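Local coordinates for minor capsid protein VP1 (Human bocavirus 3, PDB 5US7), which forms, as the structural protein of a parvovirus, a T=1 icosahedral capsid of 60 subunits, at residues N207-E210 and K211-L215; D312-A315 and W316-G319. All coordinates share one frame; numbering follows the deposited sequence.

Interaction 1 (N207-E210 and K211-L215)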
loop_
_atom_site.group_PDB
_atom_site.type_symbol
_atom_site.label_atom_id
_atom_site.label_comp_id
_atom_site.label_asym_id
_atom_site.label_seq_id
_atom_site.Cartn_x
_atom_site.Cartn_y
_atom_site.Cartn_z
ATOM N N ASN A 207 117.265 -43.388 -1.422
ATOM C CA ASN A 207 117.295 -42.063 -2.037
ATOM C C ASN A 207 116.660 -41.028 -1.124
ATOM O O ASN A 207 117.300 -40.050 -0.747
ATOM C CB ASN A 207 116.589 -42.069 -3.392
ATOM C CG ASN A 207 116.926 -40.845 -4.216
ATOM O OD1 ASN A 207 117.321 -39.813 -3.679
ATOM N ND2 ASN A 207 116.814 -40.968 -5.528
ATOM N N ALA A 208 115.384 -41.247 -0.816
ATOM C CA ALA A 208 114.459 -40.367 -0.116
ATOM C C ALA A 208 113.905 -39.320 -1.060
ATOM O O ALA A 208 112.951 -38.633 -0.702
ATOM C CB ALA A 208 115.066 -39.673 1.119
ATOM N N VAL A 209 114.465 -39.170 -2.255
ATOM C CA VAL A 209 113.841 -38.392 -3.312
ATOM C C VAL A 209 112.976 -39.352 -4.109
ATOM O O VAL A 209 111.757 -39.178 -4.200
ATOM C CB VAL A 209 114.881 -37.693 -4.198
ATOM C CG1 VAL A 209 114.194 -36.967 -5.335
ATOM C CG2 VAL A 209 115.702 -36.731 -3.366
ATOM N N GLU A 210 113.604 -40.367 -4.705
ATOM C CA GLU A 210 112.833 -41.429 -5.337
ATOM C C GLU A 210 111.926 -42.129 -4.335
ATOM O O GLU A 210 110.804 -42.519 -4.673
ATOM C CB GLU A 210 113.761 -42.436 -6.015
ATOM C CG GLU A 210 114.395 -41.947 -7.309
ATOM C CD GLU A 210 115.240 -43.014 -7.976
ATOM O OE1 GLU A 210 115.545 -44.024 -7.313
ATOM O OE2 GLU A 210 115.570 -42.868 -9.170
ATOM N N LYS A 211 112.386 -42.297 -3.094
ATOM C CA LYS A 211 111.556 -42.968 -2.101
ATOM C C LYS A 211 110.328 -42.139 -1.758
ATOM O O LYS A 211 109.238 -42.687 -1.573
ATOM C CB LYS A 211 112.361 -43.267 -0.844
ATOM C CG LYS A 211 111.567 -44.020 0.203
ATOM C CD LYS A 211 112.445 -44.461 1.352
ATOM C CE LYS A 211 111.636 -45.195 2.400
ATOM N NZ LYS A 211 110.735 -44.277 3.138
ATOM N N ALA A 212 110.481 -40.821 -1.664
ATOM C CA ALA A 212 109.317 -39.971 -1.458
ATOM C C ALA A 212 108.405 -39.979 -2.672
ATOM O O ALA A 212 107.185 -39.861 -2.530
ATOM C CB ALA A 212 109.755 -38.547 -1.136
ATOM N N ILE A 213 108.970 -40.111 -3.871
ATOM C CA ILE A 213 108.146 -40.203 -5.068
ATOM C C ILE A 213 107.492 -41.571 -5.162
ATOM O O ILE A 213 106.370 -41.695 -5.656
ATOM C CB ILE A 213 108.985 -39.889 -6.317
ATOM C CG1 ILE A 213 109.429 -38.430 -6.305
ATOM C CG2 ILE A 213 108.206 -40.170 -7.578
ATOM C CD1 ILE A 213 110.423 -38.092 -7.391
ATOM N N ALA A 214 108.171 -42.620 -4.703
ATOM C CA ALA A 214 107.561 -43.943 -4.716
ATOM C C ALA A 214 106.441 -44.031 -3.704
ATOM O O ALA A 214 105.403 -44.647 -3.958
ATOM C CB ALA A 214 108.604 -45.010 -4.417
ATOM N N LEU A 215 106.638 -43.418 -2.553
ATOM C CA LEU A 215 105.742 -43.639 -1.440
ATOM C C LEU A 215 104.459 -42.851 -1.631
ATOM O O LEU A 215 103.400 -43.250 -1.139
ATOM C CB LEU A 215 106.482 -43.259 -0.167
ATOM C CG LEU A 215 106.018 -43.840 1.135
ATOM C CD1 LEU A 215 106.124 -45.332 0.996
ATOM C CD2 LEU A 215 107.002 -43.375 2.135
#
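Val209 and Ile213 lie one helical turn apart, and their side chains meet on the same flank, Val209 CG1 standing 4.4 Å from Ile213 CD1. The isoleucine also lies alongside the carbonyl of Val209. With CG1 beside its own backbone N and anti to the carbonyl carbon (chi1 -66°), it brings that methylene to 3.2 Å from Val209 O. A branched apolar residue suits position 213, since its short, stiff carbon arms cover this carbonyl, while Val209 itself only meets the methyl end of the isoleucine. The same oxygen accepts Ile213 N at 3.0 Å, the donor tilted from the carbonyl plane. One step on, Ala214 N donates to Glu210 O. Before these, the weak bond from Ala212 N to Ala208 O, 3.4 Å long, begins the series.

These i to i+4 bonds mark the first turn of the short helix 210-215, set in the connection between strands 156-160 and 228-230 of the parvovirus jelly roll. Ala208 turns the chain into it with a positive phi of 80°. Lys211 CB lies beside this alanine, 3.6 Å from Ala208 N, while the long chain of the lysine leads its amine away. Its packing partner is Leu499 of a second subunit. Small Ala212 keeps CB 3.2 Å from Ala208 O and rests against Leu375 of a third subunit. Glu210 points away from the turn, its extended chain touching Met203 and Ile327 and its OE1 taking a weak bond from Glu204 N.

Interaction 2 (D312-A315 and W316-G319)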
loop_
_atom_site.group_PDB
_atom_site.type_symbol
_atom_site.label_atom_id
_atom_site.label_comp_id
_atom_site.label_asym_id
_atom_site.label_seq_id
_atom_site.Cartn_x
_atom_site.Cartn_y
_atom_site.Cartn_z
ATOM N N ASP A 312 112.667 -44.611 -27.344
ATOM C CA ASP A 312 111.781 -43.485 -27.597
ATOM C C ASP A 312 112.471 -42.511 -28.539
ATOM O O ASP A 312 113.625 -42.138 -28.313
ATOM C CB ASP A 312 111.389 -42.805 -26.291
ATOM C CG ASP A 312 110.285 -41.801 -26.471
ATOM O OD1 ASP A 312 109.864 -41.558 -27.621
ATOM O OD2 ASP A 312 109.814 -41.282 -25.446
ATOM N N THR A 313 111.759 -42.098 -29.586
ATOM C CA THR A 313 112.306 -41.235 -30.628
ATOM C C THR A 313 111.363 -40.057 -30.805
ATOM O O THR A 313 110.225 -40.234 -31.249
ATOM C CB THR A 313 112.460 -41.997 -31.941
ATOM O OG1 THR A 313 111.171 -42.443 -32.376
ATOM C CG2 THR A 313 113.346 -43.210 -31.750
ATOM N N ALA A 314 111.829 -38.858 -30.469
ATOM C CA ALA A 314 110.957 -37.691 -30.480
ATOM C C ALA A 314 111.564 -36.526 -31.244
ATOM O O ALA A 314 110.953 -36.013 -32.186
ATOM C CB ALA A 314 110.616 -37.259 -29.061
ATOM N N ALA A 315 112.749 -36.096 -30.809
ATOM C CA ALA A 315 113.471 -34.857 -31.099
ATOM C C ALA A 315 113.107 -33.748 -30.130
ATOM O O ALA A 315 113.814 -32.748 -30.074
ATOM C CB ALA A 315 113.264 -34.345 -32.532
ATOM N N TRP A 316 112.039 -33.897 -29.360
ATOM C CA TRP A 316 111.779 -33.035 -28.218
ATOM C C TRP A 316 111.236 -33.919 -27.115
ATOM O O TRP A 316 110.172 -34.514 -27.286
ATOM C CB TRP A 316 110.785 -31.935 -28.580
ATOM C CG TRP A 316 111.319 -30.994 -29.593
ATOM C CD1 TRP A 316 111.169 -31.077 -30.938
ATOM C CD2 TRP A 316 112.093 -29.820 -29.347
ATOM N NE1 TRP A 316 111.803 -30.032 -31.552
ATOM C CE2 TRP A 316 112.378 -29.242 -30.593
ATOM C CE3 TRP A 316 112.571 -29.201 -28.194
ATOM C CZ2 TRP A 316 113.117 -28.079 -30.720
ATOM C CZ3 TRP A 316 113.301 -28.048 -28.321
ATOM C CH2 TRP A 316 113.569 -27.498 -29.575
ATOM N N MET A 317 111.938 -34.001 -25.993
ATOM C CA MET A 317 111.550 -34.892 -24.905
ATOM C C MET A 317 111.144 -34.053 -23.701
ATOM O O MET A 317 111.998 -33.570 -22.959
ATOM C CB MET A 317 112.703 -35.822 -24.551
ATOM C CG MET A 317 113.095 -36.794 -25.640
ATOM S SD MET A 317 111.846 -38.030 -26.027
ATOM C CE MET A 317 111.895 -39.061 -24.575
ATOM N N VAL A 318 109.851 -33.964 -23.445
ATOM C CA VAL A 318 109.353 -33.222 -22.296
ATOM C C VAL A 318 109.334 -34.150 -21.090
ATOM O O VAL A 318 108.744 -35.234 -21.135
ATOM C CB VAL A 318 107.965 -32.631 -22.585
ATOM C CG1 VAL A 318 108.073 -31.564 -23.640
ATOM C CG2 VAL A 318 107.029 -33.694 -23.077
ATOM N N GLY A 319 109.994 -33.738 -20.013
ATOM C CA GLY A 319 110.147 -34.604 -18.865
ATOM C C GLY A 319 110.331 -33.818 -17.588
ATOM O O GLY A 319 110.243 -32.591 -17.573
#
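Met317 curls back on the preceding loop, its terminal methyl CE reaching 3.2 Å from Asp312 OD2 as the two side chains approach from opposite directions. All three torsions of the methionine lie near -65°, which bends the thioether into a hook rather than an extended rod. The bend brings SD to 3.4 Å from Ala314 CB. A flexible, unbranched side chain suits such a folded path, and the alanine offers a small apolar surface beside it. Ala314 CB also lies 3.3 Å from Trp316 O.

The turn belongs to the long insertion between strands 236-248 and 445-449 of the jelly roll, the G-H loop of parvovirus capsids. Ala315, with a positive phi of 89°, reverses the chain here. Its carbonyl oxygen then sits over one face of the following indole, 3.1 Å from Trp316 CG. Ring rotation explains this: chi2 of 92° turns the indole across the CA-CB-CG plane and presents a face, with the five-membered ring nearest the oxygen. Beyond it the broad tryptophan touches Phe338 and Pro341 and packs on Arg385 of a third subunit. Asp312 has its main polar partner in Lys86, a salt bridge through OD2 that probably offsets the charge of this buried carboxylate. Gly319 continues an antiparallel sheet into the third subunit.

Both contacts are local turns in loops that leave the jelly roll, their centres 24 Å apart and their nearest atoms about 11 Å apart. Interaction 1 is the outer one, only partly buried, its centre about 34 Å from the centre of the chain; 312-319 is buried throughout, its centre about 19 Å from the chain's centre. Their chemistry follows: 207-215 is held by backbone bonds of a helical turn and mostly apolar packing, while 312-319 relies on a folded thioether, an aromatic ring and a carboxylate paired with a lysine. Each contains an alanine of positive phi, and both meet a third subunit, interaction 1 by apolar packing, interaction 2 also by strand pairing.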